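Local coordinates for protein beta-N-acetylhexosaminidase (Mycobacterium smegmatis, PDB 4YYF) that probably removes terminal non-reducing N-acetyl-D-hexosamine residues from N-acetyl-beta-D-hexosaminides by hydrolysis, as a member of glycosyl hydrolase family 3, at residues A[47-58]-A[317-327]; A[73-83]-A[110-118]. The protein carries 1 engineered substitution. All coordinates share one frame; numbering follows the deposited sequence.

Contact 1: residues A[47-58]-A[317-327]; sequences QLLTVGVTDAAD and DNALWITTAEV
Val-51 sets its CG1 methyl on one face of the Trp-321 indole, a CH-pi contact 3.6 Å from CG1 to the centroid of the six-membered ring and only 10° off the ring normal. The two side chains lie side by side and point the same way. Trp-321 CG stands between its own backbone N and carbonyl carbon (chi1 78°), which lays the ring back along the neighbouring strand instead of out from it. Leu-49 CD2 meets the ring near its plane, at the edge, 4.0 Å from CZ3, and Val-327 CG2 also packs against Val-51 CG1. On the other face of the sheet Leu-320 CD2 rests against Thr-50 CG2. Strands 49-52 and 319-321 run parallel, the axes of these short segments 8° from each other, joined by the backbone hydrogen bonds Ala-319 N to Leu-48 O, Thr-50 N to Ala-319 O, Trp-321 N to Thr-50 O and Gly-52 N to Trp-321 O. At one end Thr-50 OG1 donates to Asn-318 OD1 (2.6 Å), and a water accepts from Asn-318 ND2 and donates to Gln-47 O and Leu-49 O. At the other, Thr-324 OG1 donates to the syn lone pair of Asp-58 OD1, 2.7 Å away, while Asp-58 OD2 takes Thr-54 N on its anti lone pair. Trp-321 NE1 and Thr-323 OG1 both donate to Glu-326 OE1 from the same face of the carboxylate plane, which helps fix the rotation of the indole. The pairing joins the first and last strands of the TIM-type barrel and so closes it. Val-308 of helix 304-314 covers Leu-49, Ala-319 and Trp-321, Val-62 of helix 56-66 meets Thr-324 and Val-327, and strand 70-73 flanks strand 49-52.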
ATOM      1  N   GLN A  47      10.306  10.838  -3.131  1.00 14.94           N
ATOM      2  CA  GLN A  47       9.635   9.921  -4.040  1.00 15.26           C
ATOM      3  C   GLN A  47       9.236   8.607  -3.349  1.00 17.84           C
ATOM      4  O   GLN A  47       8.401   7.853  -3.856  1.00 18.81           O
ATOM      5  CB  GLN A  47      10.537   9.666  -5.256  1.00 19.67           C
ATOM      6  CG  GLN A  47       9.921   8.791  -6.316  1.00 26.86           C
ATOM      7  CD  GLN A  47       8.650   9.370  -6.906  1.00 28.11           C
ATOM      8  OE1 GLN A  47       7.702   8.620  -7.208  1.00 23.01           O
ATOM      9  NE2 GLN A  47       8.623  10.707  -7.094  1.00 18.93           N
ATOM     10  N   LEU A  48       9.818   8.347  -2.181  1.00 16.71           N
ATOM     11  CA  LEU A  48       9.556   7.112  -1.442  1.00 14.43           C
ATOM     12  C   LEU A  48       8.412   7.257  -0.431  1.00 16.53           C
ATOM     13  O   LEU A  48       8.163   6.338   0.358  1.00 17.91           O
ATOM     14  CB  LEU A  48      10.820   6.668  -0.693  1.00 14.19           C
ATOM     15  CG  LEU A  48      12.089   6.602  -1.539  1.00 17.81           C
ATOM     16  CD1 LEU A  48      13.279   6.077  -0.735  1.00 19.92           C
ATOM     17  CD2 LEU A  48      11.862   5.761  -2.800  1.00 16.12           C
ATOM     18  N   LEU A  49       7.751   8.415  -0.428  1.00 12.81           N
ATOM     19  CA  LEU A  49       6.714   8.716   0.559  1.00 14.56           C
ATOM     20  C   LEU A  49       5.346   8.829  -0.100  1.00 16.36           C
ATOM     21  O   LEU A  49       5.224   9.377  -1.198  1.00 16.68           O
ATOM     22  CB  LEU A  49       7.023  10.040   1.281  1.00 14.81           C
ATOM     23  CG  LEU A  49       8.452  10.253   1.796  1.00 15.85           C
ATOM     24  CD1 LEU A  49       8.585  11.630   2.431  1.00 16.41           C
ATOM     25  CD2 LEU A  49       8.844   9.152   2.778  1.00 14.26           C
ATOM     26  N   THR A  50       4.316   8.315   0.568  1.00 14.94           N
ATOM     27  CA  THR A  50       2.933   8.559   0.144  1.00 13.34           C
ATOM     28  C   THR A  50       2.193   9.142   1.334  1.00 12.89           C
ATOM     29  O   THR A  50       2.245   8.581   2.432  1.00 12.78           O
ATOM     30  CB  THR A  50       2.237   7.270  -0.319  1.00 12.92           C
ATOM     31  OG1 THR A  50       2.960   6.715  -1.432  1.00 14.33           O
ATOM     32  CG2 THR A  50       0.795   7.573  -0.763  1.00 13.19           C
ATOM     33  N   VAL A  51       1.531  10.282   1.140  1.00 13.31           N
ATOM     34  CA  VAL A  51       0.936  10.975   2.275  1.00 14.32           C
ATOM     35  C   VAL A  51      -0.529  11.318   2.049  1.00 12.56           C
ATOM     36  O   VAL A  51      -0.919  11.756   0.964  1.00 14.22           O
ATOM     37  CB  VAL A  51       1.730  12.261   2.652  1.00 17.61           C
ATOM     38  CG1 VAL A  51       3.087  11.891   3.230  1.00 18.21           C
ATOM     39  CG2 VAL A  51       1.887  13.187   1.433  1.00 13.07           C
ATOM     40  N   GLY A  52      -1.339  11.104   3.078  1.00 13.81           N
ATOM     41  CA  GLY A  52      -2.752  11.460   3.019  1.00 14.71           C
ATOM     42  C   GLY A  52      -2.925  12.965   2.982  1.00 17.22           C
ATOM     43  O   GLY A  52      -2.179  13.690   3.654  1.00 14.16           O
ATOM     44  N   VAL A  53      -3.899  13.432   2.192  1.00 13.75           N
ATOM     45  CA  VAL A  53      -4.187  14.857   2.033  1.00 13.36           C
ATOM     46  C   VAL A  53      -5.640  15.150   2.406  1.00 15.39           C
ATOM     47  O   VAL A  53      -6.492  14.290   2.244  1.00 16.69           O
ATOM     48  CB  VAL A  53      -3.923  15.322   0.591  1.00 16.39           C
ATOM     49  CG1 VAL A  53      -2.450  15.111   0.218  1.00 15.19           C
ATOM     50  CG2 VAL A  53      -4.825  14.577  -0.388  1.00 17.56           C
ATOM     51  N   THR A  54      -5.920  16.353   2.915  1.00 13.25           N
ATOM     52  CA  THR A  54      -7.272  16.695   3.371  1.00 15.52           C
ATOM     53  C   THR A  54      -8.121  17.354   2.284  1.00 18.82           C
ATOM     54  O   THR A  54      -9.357  17.297   2.319  1.00 20.23           O
ATOM     55  CB  THR A  54      -7.250  17.642   4.581  1.00 21.25           C
ATOM     56  OG1 THR A  54      -6.438  18.780   4.269  1.00 20.37           O
ATOM     57  CG2 THR A  54      -6.699  16.941   5.808  1.00 20.90           C
ATOM     58  N   ASP A  55      -7.452  17.988   1.326  1.00 16.00           N
ATOM     59  CA  ASP A  55      -8.136  18.786   0.308  1.00 15.92           C
ATOM     60  C   ASP A  55      -7.141  19.226  -0.749  1.00 17.13           C
ATOM     61  O   ASP A  55      -5.939  18.936  -0.646  1.00 15.15           O
ATOM     62  CB  ASP A  55      -8.788  20.016   0.949  1.00 15.64           C
ATOM     63  CG  ASP A  55      -7.847  20.738   1.895  1.00 25.52           C
ATOM     64  OD1 ASP A  55      -6.809  21.239   1.431  1.00 24.34           O
ATOM     65  OD2 ASP A  55      -8.126  20.788   3.112  1.00 28.13           O
ATOM     66  N   ALA A  56      -7.635  19.939  -1.753  1.00 17.50           N
ATOM     67  CA  ALA A  56      -6.796  20.381  -2.860  1.00 18.14           C
ATOM     68  C   ALA A  56      -5.623  21.247  -2.381  1.00 18.90           C
ATOM     69  O   ALA A  56      -4.510  21.067  -2.847  1.00 16.97           O
ATOM     70  CB  ALA A  56      -7.623  21.124  -3.909  1.00 17.51           C
ATOM     71  N   ALA A  57      -5.871  22.180  -1.460  1.00 12.57           N
ATOM     72  CA  ALA A  57      -4.814  23.115  -1.028  1.00 16.16           C
ATOM     73  C   ALA A  57      -3.681  22.380  -0.307  1.00 18.16           C
ATOM     74  O   ALA A  57      -2.497  22.708  -0.451  1.00 16.21           O
ATOM     75  CB  ALA A  57      -5.392  24.244  -0.141  1.00 17.62           C
ATOM     76  N   ASP A  58      -4.051  21.371   0.465  1.00 17.32           N
ATOM     77  CA  ASP A  58      -3.091  20.534   1.185  1.00 15.97           C
ATOM     78  C   ASP A  58      -2.265  19.706   0.178  1.00 16.29           C
ATOM     79  O   ASP A  58      -1.022  19.634   0.263  1.00 13.60           O
ATOM     80  CB  ASP A  58      -3.873  19.624   2.154  1.00 17.33           C
ATOM     81  CG  ASP A  58      -2.972  18.802   3.067  1.00 17.47           C
ATOM     82  OD1 ASP A  58      -1.899  19.295   3.479  1.00 18.96           O
ATOM     83  OD2 ASP A  58      -3.354  17.649   3.389  1.00 18.21           O
ATOM     84  N   ASP A 317       9.688  -0.056  -0.083  1.00 12.68           N
ATOM     85  CA  ASP A 317       9.992   0.902  -1.150  1.00 13.70           C
ATOM     86  C   ASP A 317       9.188   2.169  -0.967  1.00 17.89           C
ATOM     87  O   ASP A 317       9.499   3.207  -1.555  1.00 16.33           O
ATOM     88  CB  ASP A 317       9.590   0.352  -2.509  1.00 13.08           C
ATOM     89  CG  ASP A 317      10.289  -0.923  -2.849  1.00 16.49           C
ATOM     90  OD1 ASP A 317      11.537  -0.931  -2.841  1.00 18.38           O
ATOM     91  OD2 ASP A 317       9.582  -1.916  -3.121  1.00 19.50           O
ATOM     92  N   ASN A 318       8.117   2.079  -0.196  1.00 15.23           N
ATOM     93  CA  ASN A 318       7.216   3.214  -0.084  1.00 15.72           C
ATOM     94  C   ASN A 318       6.600   3.311   1.302  1.00 15.66           C
ATOM     95  O   ASN A 318       5.872   2.420   1.735  1.00 15.63           O
ATOM     96  CB  ASN A 318       6.122   3.131  -1.151  1.00 16.42           C
ATOM     97  CG  ASN A 318       5.474   4.475  -1.421  1.00 15.09           C
ATOM     98  OD1 ASN A 318       4.778   5.027  -0.568  1.00 16.83           O
ATOM     99  ND2 ASN A 318       5.707   5.011  -2.611  1.00 16.70           N
ATOM    100  N   ALA A 319       6.904   4.400   1.992  1.00 11.69           N
ATOM    101  CA  ALA A 319       6.426   4.617   3.355  1.00 12.98           C
ATOM    102  C   ALA A 319       5.186   5.479   3.306  1.00 18.89           C
ATOM    103  O   ALA A 319       5.220   6.610   2.795  1.00 18.21           O
ATOM    104  CB  ALA A 319       7.505   5.292   4.192  1.00 16.97           C
ATOM    105  N   LEU A 320       4.096   4.947   3.853  1.00 14.94           N
ATOM    106  CA  LEU A 320       2.786   5.575   3.759  1.00 12.71           C
ATOM    107  C   LEU A 320       2.321   6.027   5.142  1.00 14.83           C
ATOM    108  O   LEU A 320       2.431   5.276   6.109  1.00 15.07           O
ATOM    109  CB  LEU A 320       1.798   4.542   3.187  1.00 13.75           C
ATOM    110  CG  LEU A 320       0.287   4.773   2.980  1.00 25.89           C
ATOM    111  CD1 LEU A 320      -0.525   4.505   4.215  1.00 30.28           C
ATOM    112  CD2 LEU A 320      -0.026   6.154   2.473  1.00 26.23           C
ATOM    113  N   TRP A 321       1.815   7.254   5.234  1.00 16.79           N
ATOM    114  CA  TRP A 321       1.089   7.704   6.429  1.00 15.52           C
ATOM    115  C   TRP A 321       0.056   8.749   6.023  1.00 18.08           C
ATOM    116  O   TRP A 321       0.006   9.140   4.858  1.00 15.43           O
ATOM    117  CB  TRP A 321       2.033   8.162   7.555  1.00 14.41           C
ATOM    118  CG  TRP A 321       2.643   9.545   7.424  1.00 15.47           C
ATOM    119  CD1 TRP A 321       2.233  10.691   8.063  1.00 17.35           C
ATOM    120  CD2 TRP A 321       3.805   9.909   6.654  1.00 17.48           C
ATOM    121  NE1 TRP A 321       3.061  11.742   7.722  1.00 19.60           N
ATOM    122  CE2 TRP A 321       4.029  11.289   6.863  1.00 17.89           C
ATOM    123  CE3 TRP A 321       4.666   9.202   5.805  1.00 18.89           C
ATOM    124  CZ2 TRP A 321       5.080  11.977   6.240  1.00 14.73           C
ATOM    125  CZ3 TRP A 321       5.712   9.886   5.191  1.00 17.28           C
ATOM    126  CH2 TRP A 321       5.907  11.260   5.412  1.00 14.35           C
ATOM    127  N   ILE A 322      -0.805   9.176   6.942  1.00 16.32           N
ATOM    128  CA  ILE A 322      -2.045   9.796   6.480  1.00 18.95           C
ATOM    129  C   ILE A 322      -2.160  11.312   6.617  1.00 15.66           C
ATOM    130  O   ILE A 322      -3.240  11.867   6.439  1.00 16.34           O
ATOM    131  CB  ILE A 322      -3.310   9.067   7.018  1.00 20.78           C
ATOM    132  CG1 ILE A 322      -3.441   9.213   8.536  1.00 18.52           C
ATOM    133  CG2 ILE A 322      -3.280   7.585   6.608  1.00 21.42           C
ATOM    134  CD1 ILE A 322      -4.748   8.650   9.083  1.00 19.50           C
ATOM    135  N   THR A 323      -1.043  11.980   6.890  1.00 17.02           N
ATOM    136  CA  THR A 323      -1.020  13.440   6.984  1.00 19.72           C
ATOM    137  C   THR A 323       0.219  14.013   6.291  1.00 21.52           C
ATOM    138  O   THR A 323       1.223  13.318   6.136  1.00 19.98           O
ATOM    139  CB  THR A 323      -1.026  13.897   8.451  1.00 18.68           C
ATOM    140  OG1 THR A 323      -0.033  13.146   9.160  1.00 17.53           O
ATOM    141  CG2 THR A 323      -2.391  13.655   9.102  1.00 17.30           C
ATOM    142  N   THR A 324       0.155  15.287   5.904  1.00 19.30           N
ATOM    143  CA  THR A 324       1.263  15.950   5.217  1.00 16.84           C
ATOM    144  C   THR A 324       2.168  16.756   6.146  1.00 18.64           C
ATOM    145  O   THR A 324       3.273  17.141   5.745  1.00 17.32           O
ATOM    146  CB  THR A 324       0.746  16.949   4.179  1.00 14.89           C
ATOM    147  OG1 THR A 324      -0.057  17.925   4.853  1.00 18.02           O
ATOM    148  CG2 THR A 324      -0.094  16.238   3.099  1.00 14.90           C
ATOM    149  N   ALA A 325       1.693  17.056   7.354  1.00 17.44           N
ATOM    150  CA  ALA A 325       2.426  17.960   8.259  1.00 21.68           C
ATOM    151  C   ALA A 325       3.858  17.504   8.541  1.00 23.00           C
ATOM    152  O   ALA A 325       4.761  18.319   8.705  1.00 20.99           O
ATOM    153  CB  ALA A 325       1.684  18.134   9.580  1.00 19.66           C
ATOM    154  N   GLU A 326       4.062  16.195   8.610  1.00 21.82           N
ATOM    155  CA  GLU A 326       5.346  15.664   9.062  1.00 22.08           C
ATOM    156  C   GLU A 326       6.391  15.582   7.952  1.00 21.25           C
ATOM    157  O   GLU A 326       7.548  15.249   8.209  1.00 20.20           O
ATOM    158  CB  GLU A 326       5.150  14.276   9.681  1.00 19.32           C
ATOM    159  CG  GLU A 326       4.253  14.253  10.914  1.00 23.29           C
ATOM    160  CD  GLU A 326       2.763  14.253  10.587  1.00 24.71           C
ATOM    161  OE1 GLU A 326       2.393  14.205   9.387  1.00 19.71           O
ATOM    162  OE2 GLU A 326       1.956  14.305  11.541  1.00 25.22           O
ATOM    163  N   VAL A 327       5.989  15.879   6.719  1.00 15.79           N
ATOM    164  CA  VAL A 327       6.861  15.623   5.572  1.00 17.25           C
ATOM    165  C   VAL A 327       8.248  16.295   5.671  1.00 20.30           C
ATOM    166  O   VAL A 327       9.264  15.635   5.480  1.00 17.38           O
ATOM    167  CB  VAL A 327       6.176  15.972   4.236  1.00 17.73           C
ATOM    168  CG1 VAL A 327       7.201  16.021   3.110  1.00 14.78           C
ATOM    169  CG2 VAL A 327       5.062  14.950   3.923  1.00 12.76           C
TER
HETATM  170  O   HOH W   1       5.699   7.846  -3.403  1.00 18.37           O
HETATM  171  O   HOH W   2      -2.806  16.314   5.609  1.00 20.11           O

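Contact 2: residues A[73-83]-A[110-118]; sequences IGSWTDLSMLT and VSRLASLIG
Ser-75 CB lies over one face of the Arg-112 guanidinium, 4.1 Å from NE, while Val-110 CG1, from the same segment as the arginine, lies over the opposite face, 4.2 Å from the plane and over its centre. The Trp-76 indole has Gly-74 CA on one face, offset toward the rim, within the type I turn 74-77. A bend in the arginine chain (chi2 -46°) brings CD beside the backbone of Ser-75, and a water accepts from both Arg-112 NE (2.9 Å) and Ser-75 N, bridging the segments. Farther along, leucines do the work. Leu-82 CD1 meets Leu-113 CD2 at 3.8 Å, the two side chains crossing at about a right angle, and the same methyl reaches Leu-116 CD1. Leu-79 CD1 rests against Arg-112 O (3.6 Å) and Ser-115 OG, and Thr-83 CG2 and Leu-116 CD2 touch tip to tip at the exposed end. Val-103 of strand 100-107 and Met-146 of helix 132-148 also pack on Leu-113, and Glu-105 accepts from Leu-113 N and Ser-111 OG. The loop after strand 70-73 thus packs on the turn and short helix 114-117 that follow strand 110-111. Apolar contacts, the packing of Ser-75 on the guanidinium of Arg-112 and one water bridge join them, without direct polar bonds between the segments, so their fit probably depends on side-chain shape more than on directional pairing.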
ATOM      1  N   ILE A  73      -5.948   9.480  -0.863  1.00 15.39           N
ATOM      2  CA  ILE A  73      -7.297   9.950  -0.622  1.00 16.60           C
ATOM      3  C   ILE A  73      -7.892   9.045   0.453  1.00 16.67           C
ATOM      4  O   ILE A  73      -7.863   7.823   0.323  1.00 15.62           O
ATOM      5  CB  ILE A  73      -8.153   9.800  -1.891  1.00 18.44           C
ATOM      6  CG1 ILE A  73      -7.502  10.517  -3.084  1.00 23.58           C
ATOM      7  CG2 ILE A  73      -9.565  10.297  -1.661  1.00 19.29           C
ATOM      8  CD1 ILE A  73      -7.278  12.003  -2.885  1.00 26.45           C
ATOM      9  N   GLY A  74      -8.453   9.627   1.510  1.00 18.82           N
ATOM     10  CA  GLY A  74      -9.062   8.823   2.554  1.00 19.36           C
ATOM     11  C   GLY A  74     -10.374   9.393   3.026  1.00 19.91           C
ATOM     12  O   GLY A  74     -10.893  10.339   2.427  1.00 19.67           O
ATOM     13  N   SER A  75     -10.910   8.841   4.113  1.00 19.98           N
ATOM     14  CA  SER A  75     -12.145   9.364   4.697  1.00 25.02           C
ATOM     15  C   SER A  75     -11.983  10.821   5.154  1.00 27.11           C
ATOM     16  O   SER A  75     -12.957  11.552   5.271  1.00 32.03           O
ATOM     17  CB  SER A  75     -12.593   8.494   5.872  1.00 25.61           C
ATOM     18  OG  SER A  75     -11.551   8.384   6.816  1.00 33.07           O
ATOM     19  N   TRP A  76     -10.742  11.233   5.394  1.00 27.90           N
ATOM     20  CA  TRP A  76     -10.422  12.588   5.850  1.00 29.17           C
ATOM     21  C   TRP A  76     -10.327  13.573   4.673  1.00 25.97           C
ATOM     22  O   TRP A  76     -10.058  14.753   4.863  1.00 27.78           O
ATOM     23  CB  TRP A  76      -9.076  12.563   6.596  1.00 26.85           C
ATOM     24  CG  TRP A  76      -7.987  12.040   5.718  1.00 26.76           C
ATOM     25  CD1 TRP A  76      -7.214  12.760   4.858  1.00 27.76           C
ATOM     26  CD2 TRP A  76      -7.571  10.674   5.586  1.00 31.07           C
ATOM     27  NE1 TRP A  76      -6.342  11.927   4.195  1.00 32.22           N
ATOM     28  CE2 TRP A  76      -6.541  10.643   4.626  1.00 31.81           C
ATOM     29  CE3 TRP A  76      -7.972   9.475   6.188  1.00 33.51           C
ATOM     30  CZ2 TRP A  76      -5.900   9.457   4.252  1.00 34.18           C
ATOM     31  CZ3 TRP A  76      -7.335   8.300   5.816  1.00 33.37           C
ATOM     32  CH2 TRP A  76      -6.312   8.298   4.859  1.00 32.63           C
ATOM     33  N   THR A  77     -10.520  13.085   3.453  1.00 19.55           N
ATOM     34  CA  THR A  77     -10.320  13.923   2.270  1.00 18.80           C
ATOM     35  C   THR A  77     -11.622  14.520   1.726  1.00 21.47           C
ATOM     36  O   THR A  77     -12.619  13.822   1.540  1.00 20.90           O
ATOM     37  CB  THR A  77      -9.632  13.127   1.130  1.00 16.50           C
ATOM     38  OG1 THR A  77      -8.455  12.484   1.638  1.00 18.04           O
ATOM     39  CG2 THR A  77      -9.249  14.042  -0.022  1.00 19.30           C
ATOM     40  N   ASP A  78     -11.590  15.824   1.475  1.00 19.12           N
ATOM     41  CA  ASP A  78     -12.595  16.537   0.693  1.00 20.79           C
ATOM     42  C   ASP A  78     -12.528  16.030  -0.761  1.00 21.74           C
ATOM     43  O   ASP A  78     -11.585  16.351  -1.477  1.00 22.45           O
ATOM     44  CB  ASP A  78     -12.215  18.016   0.758  1.00 34.08           C
ATOM     45  CG  ASP A  78     -13.180  18.924   0.031  1.00 53.59           C
ATOM     46  OD1 ASP A  78     -13.623  18.584  -1.090  1.00 56.43           O
ATOM     47  OD2 ASP A  78     -13.467  20.013   0.581  1.00 58.18           O
ATOM     48  N   LEU A  79     -13.522  15.257  -1.208  1.00 17.88           N
ATOM     49  CA  LEU A  79     -13.452  14.614  -2.534  1.00 18.32           C
ATOM     50  C   LEU A  79     -13.738  15.526  -3.734  1.00 20.44           C
ATOM     51  O   LEU A  79     -13.600  15.106  -4.886  1.00 19.23           O
ATOM     52  CB  LEU A  79     -14.388  13.405  -2.598  1.00 19.63           C
ATOM     53  CG  LEU A  79     -14.104  12.277  -1.607  1.00 20.65           C
ATOM     54  CD1 LEU A  79     -15.055  11.105  -1.829  1.00 26.41           C
ATOM     55  CD2 LEU A  79     -12.669  11.833  -1.753  1.00 16.47           C
ATOM     56  N   SER A  80     -14.122  16.770  -3.485  1.00 16.97           N
ATOM     57  CA  SER A  80     -14.411  17.669  -4.600  1.00 18.58           C
ATOM     58  C   SER A  80     -13.190  17.850  -5.501  1.00 17.34           C
ATOM     59  O   SER A  80     -13.336  18.126  -6.687  1.00 21.16           O
ATOM     60  CB  SER A  80     -14.938  19.019  -4.108  1.00 27.05           C
ATOM     61  OG  SER A  80     -13.964  19.652  -3.314  1.00 36.46           O
HETATM   62  N   MSE A  81     -11.986  17.677  -4.955  1.00 16.96           N
HETATM   63  CA  MSE A  81     -10.773  17.802  -5.772  1.00 18.96           C
HETATM   64  C   MSE A  81     -10.713  16.778  -6.912  1.00 18.89           C
HETATM   65  O   MSE A  81      -9.985  16.970  -7.890  1.00 18.93           O
HETATM   66  CB  MSE A  81      -9.514  17.688  -4.904  1.00 17.33           C
HETATM   67  CG  MSE A  81      -9.377  16.337  -4.181  1.00 20.56           C
HETATM   68 SE   MSE A  81      -7.743  16.250  -3.082  0.74 27.22          SE
HETATM   69  CE  MSE A  81      -6.470  16.344  -4.521  1.00 20.10           C
ATOM     70  N   LEU A  82     -11.469  15.688  -6.795  1.00 14.18           N
ATOM     71  CA  LEU A  82     -11.466  14.658  -7.842  1.00 17.01           C
ATOM     72  C   LEU A  82     -12.373  14.996  -9.016  1.00 19.04           C
ATOM     73  O   LEU A  82     -12.243  14.403 -10.096  1.00 20.56           O
ATOM     74  CB  LEU A  82     -11.904  13.303  -7.282  1.00 15.86           C
ATOM     75  CG  LEU A  82     -11.128  12.819  -6.079  1.00 16.64           C
ATOM     76  CD1 LEU A  82     -11.719  11.507  -5.589  1.00 14.90           C
ATOM     77  CD2 LEU A  82      -9.661  12.667  -6.457  1.00 14.50           C
ATOM     78  N   THR A  83     -13.310  15.916  -8.807  1.00 16.84           N
ATOM     79  CA  THR A  83     -14.262  16.253  -9.862  1.00 16.19           C
ATOM     80  C   THR A  83     -14.193  17.702 -10.327  1.00 18.92           C
ATOM     81  O   THR A  83     -14.866  18.064 -11.296  1.00 23.85           O
ATOM     82  CB  THR A  83     -15.729  15.937  -9.461  1.00 29.80           C
ATOM     83  OG1 THR A  83     -16.078  16.672  -8.284  1.00 24.68           O
ATOM     84  CG2 THR A  83     -15.911  14.448  -9.197  1.00 30.00           C
ATOM     85  N   VAL A 110     -15.023  -0.658   3.399  1.00 18.53           N
ATOM     86  CA  VAL A 110     -13.904   0.190   3.003  1.00 16.26           C
ATOM     87  C   VAL A 110     -14.021   0.635   1.548  1.00 18.20           C
ATOM     88  O   VAL A 110     -13.484   0.010   0.636  1.00 16.12           O
ATOM     89  CB  VAL A 110     -12.560  -0.529   3.236  1.00 17.84           C
ATOM     90  CG1 VAL A 110     -11.396   0.412   2.968  1.00 19.03           C
ATOM     91  CG2 VAL A 110     -12.494  -1.026   4.676  1.00 17.59           C
ATOM     92  N   SER A 111     -14.713   1.744   1.339  1.00 16.69           N
ATOM     93  CA  SER A 111     -15.046   2.171  -0.010  1.00 19.37           C
ATOM     94  C   SER A 111     -15.076   3.695  -0.041  1.00 22.00           C
ATOM     95  O   SER A 111     -16.142   4.307  -0.138  1.00 17.70           O
ATOM     96  CB  SER A 111     -16.402   1.584  -0.395  1.00 19.27           C
ATOM     97  OG  SER A 111     -16.678   1.741  -1.772  1.00 22.35           O
ATOM     98  N   ARG A 112     -13.897   4.308   0.044  1.00 19.80           N
ATOM     99  CA  ARG A 112     -13.813   5.763   0.200  1.00 17.54           C
ATOM    100  C   ARG A 112     -14.370   6.535  -1.004  1.00 19.83           C
ATOM    101  O   ARG A 112     -14.715   7.701  -0.880  1.00 19.49           O
ATOM    102  CB  ARG A 112     -12.366   6.186   0.490  1.00 20.48           C
ATOM    103  CG  ARG A 112     -11.718   5.457   1.681  1.00 29.60           C
ATOM    104  CD  ARG A 112     -12.627   5.401   2.911  1.00 31.35           C
ATOM    105  NE  ARG A 112     -11.950   4.818   4.078  1.00 29.69           N
ATOM    106  CZ  ARG A 112     -12.516   3.981   4.944  1.00 31.98           C
ATOM    107  NH1 ARG A 112     -13.777   3.610   4.791  1.00 33.18           N
ATOM    108  NH2 ARG A 112     -11.817   3.513   5.969  1.00 39.63           N
ATOM    109  N   LEU A 113     -14.487   5.878  -2.158  1.00 15.14           N
ATOM    110  CA  LEU A 113     -15.026   6.549  -3.348  1.00 17.31           C
ATOM    111  C   LEU A 113     -16.497   6.221  -3.658  1.00 17.96           C
ATOM    112  O   LEU A 113     -17.033   6.641  -4.696  1.00 20.27           O
ATOM    113  CB  LEU A 113     -14.147   6.249  -4.562  1.00 13.15           C
ATOM    114  CG  LEU A 113     -12.669   6.639  -4.425  1.00 16.26           C
ATOM    115  CD1 LEU A 113     -11.908   6.256  -5.700  1.00 18.82           C
ATOM    116  CD2 LEU A 113     -12.534   8.136  -4.137  1.00 14.58           C
ATOM    117  N   ALA A 114     -17.159   5.503  -2.757  1.00 18.38           N
ATOM    118  CA  ALA A 114     -18.538   5.035  -3.003  1.00 19.55           C
ATOM    119  C   ALA A 114     -19.532   6.127  -3.395  1.00 17.30           C
ATOM    120  O   ALA A 114     -20.462   5.875  -4.163  1.00 21.13           O
ATOM    121  CB  ALA A 114     -19.071   4.240  -1.813  1.00 17.54           C
ATOM    122  N   SER A 115     -19.353   7.330  -2.861  1.00 20.26           N
ATOM    123  CA  SER A 115     -20.288   8.420  -3.146  1.00 23.94           C
ATOM    124  C   SER A 115     -20.214   8.825  -4.618  1.00 19.61           C
ATOM    125  O   SER A 115     -21.176   9.369  -5.177  1.00 17.70           O
ATOM    126  CB  SER A 115     -20.000   9.627  -2.248  1.00 22.26           C
ATOM    127  OG  SER A 115     -18.679  10.087  -2.459  1.00 23.40           O
ATOM    128  N   LEU A 116     -19.075   8.535  -5.246  1.00 14.92           N
ATOM    129  CA  LEU A 116     -18.845   8.902  -6.646  1.00 15.97           C
ATOM    130  C   LEU A 116     -18.923   7.719  -7.603  1.00 20.04           C
ATOM    131  O   LEU A 116     -19.304   7.871  -8.759  1.00 17.83           O
ATOM    132  CB  LEU A 116     -17.477   9.586  -6.800  1.00 16.02           C
ATOM    133  CG  LEU A 116     -17.315  10.961  -6.148  1.00 17.56           C
ATOM    134  CD1 LEU A 116     -15.838  11.357  -6.111  1.00 16.36           C
ATOM    135  CD2 LEU A 116     -18.109  12.015  -6.890  1.00 17.94           C
ATOM    136  N   ILE A 117     -18.536   6.532  -7.149  1.00 19.22           N
ATOM    137  CA  ILE A 117     -18.482   5.407  -8.077  1.00 16.42           C
ATOM    138  C   ILE A 117     -19.528   4.327  -7.787  1.00 18.84           C
ATOM    139  O   ILE A 117     -19.593   3.319  -8.494  1.00 17.93           O
ATOM    140  CB  ILE A 117     -17.061   4.783  -8.189  1.00 16.22           C
ATOM    141  CG1 ILE A 117     -16.678   4.030  -6.906  1.00 17.50           C
ATOM    142  CG2 ILE A 117     -16.023   5.853  -8.547  1.00 16.37           C
ATOM    143  CD1 ILE A 117     -15.396   3.172  -7.071  1.00 18.16           C
ATOM    144  N   GLY A 118     -20.339   4.547  -6.755  1.00 18.52           N
ATOM    145  CA  GLY A 118     -21.361   3.593  -6.360  1.00 18.79           C
ATOM    146  C   GLY A 118     -20.840   2.656  -5.288  1.00 19.10           C
ATOM    147  O   GLY A 118     -19.636   2.485  -5.135  1.00 17.22           O
TER
HETATM  148  O   HOH W   3      -9.639   6.276   4.905  1.00 30.22           O

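How the contacts relate
Contact 2 is nested in sequence inside the loop that contact 1 closes, their centres about 16 Å apart. They meet directly: Thr-54 O is 2.8 Å from Asp-78 N and Val-53 O 2.7 Å from Thr-77 OG1, both probable hydrogen bonds, and Ile-322 CG2 packs on Trp-76 CH2 at 3.6 Å. This ties the loops after strands 49-52 and 70-73 of the same barrel sheet, probably on the C-terminal side that carries the active site in TIM barrels. At the opposite end of contact 1 the Asp-317 side chain, about 4 Å from a sodium ion, accepts a hydrogen bond from Ser-351 of its site; a formic acid, probably from crystallisation, lies about 4 Å from the Arg-112 side chain.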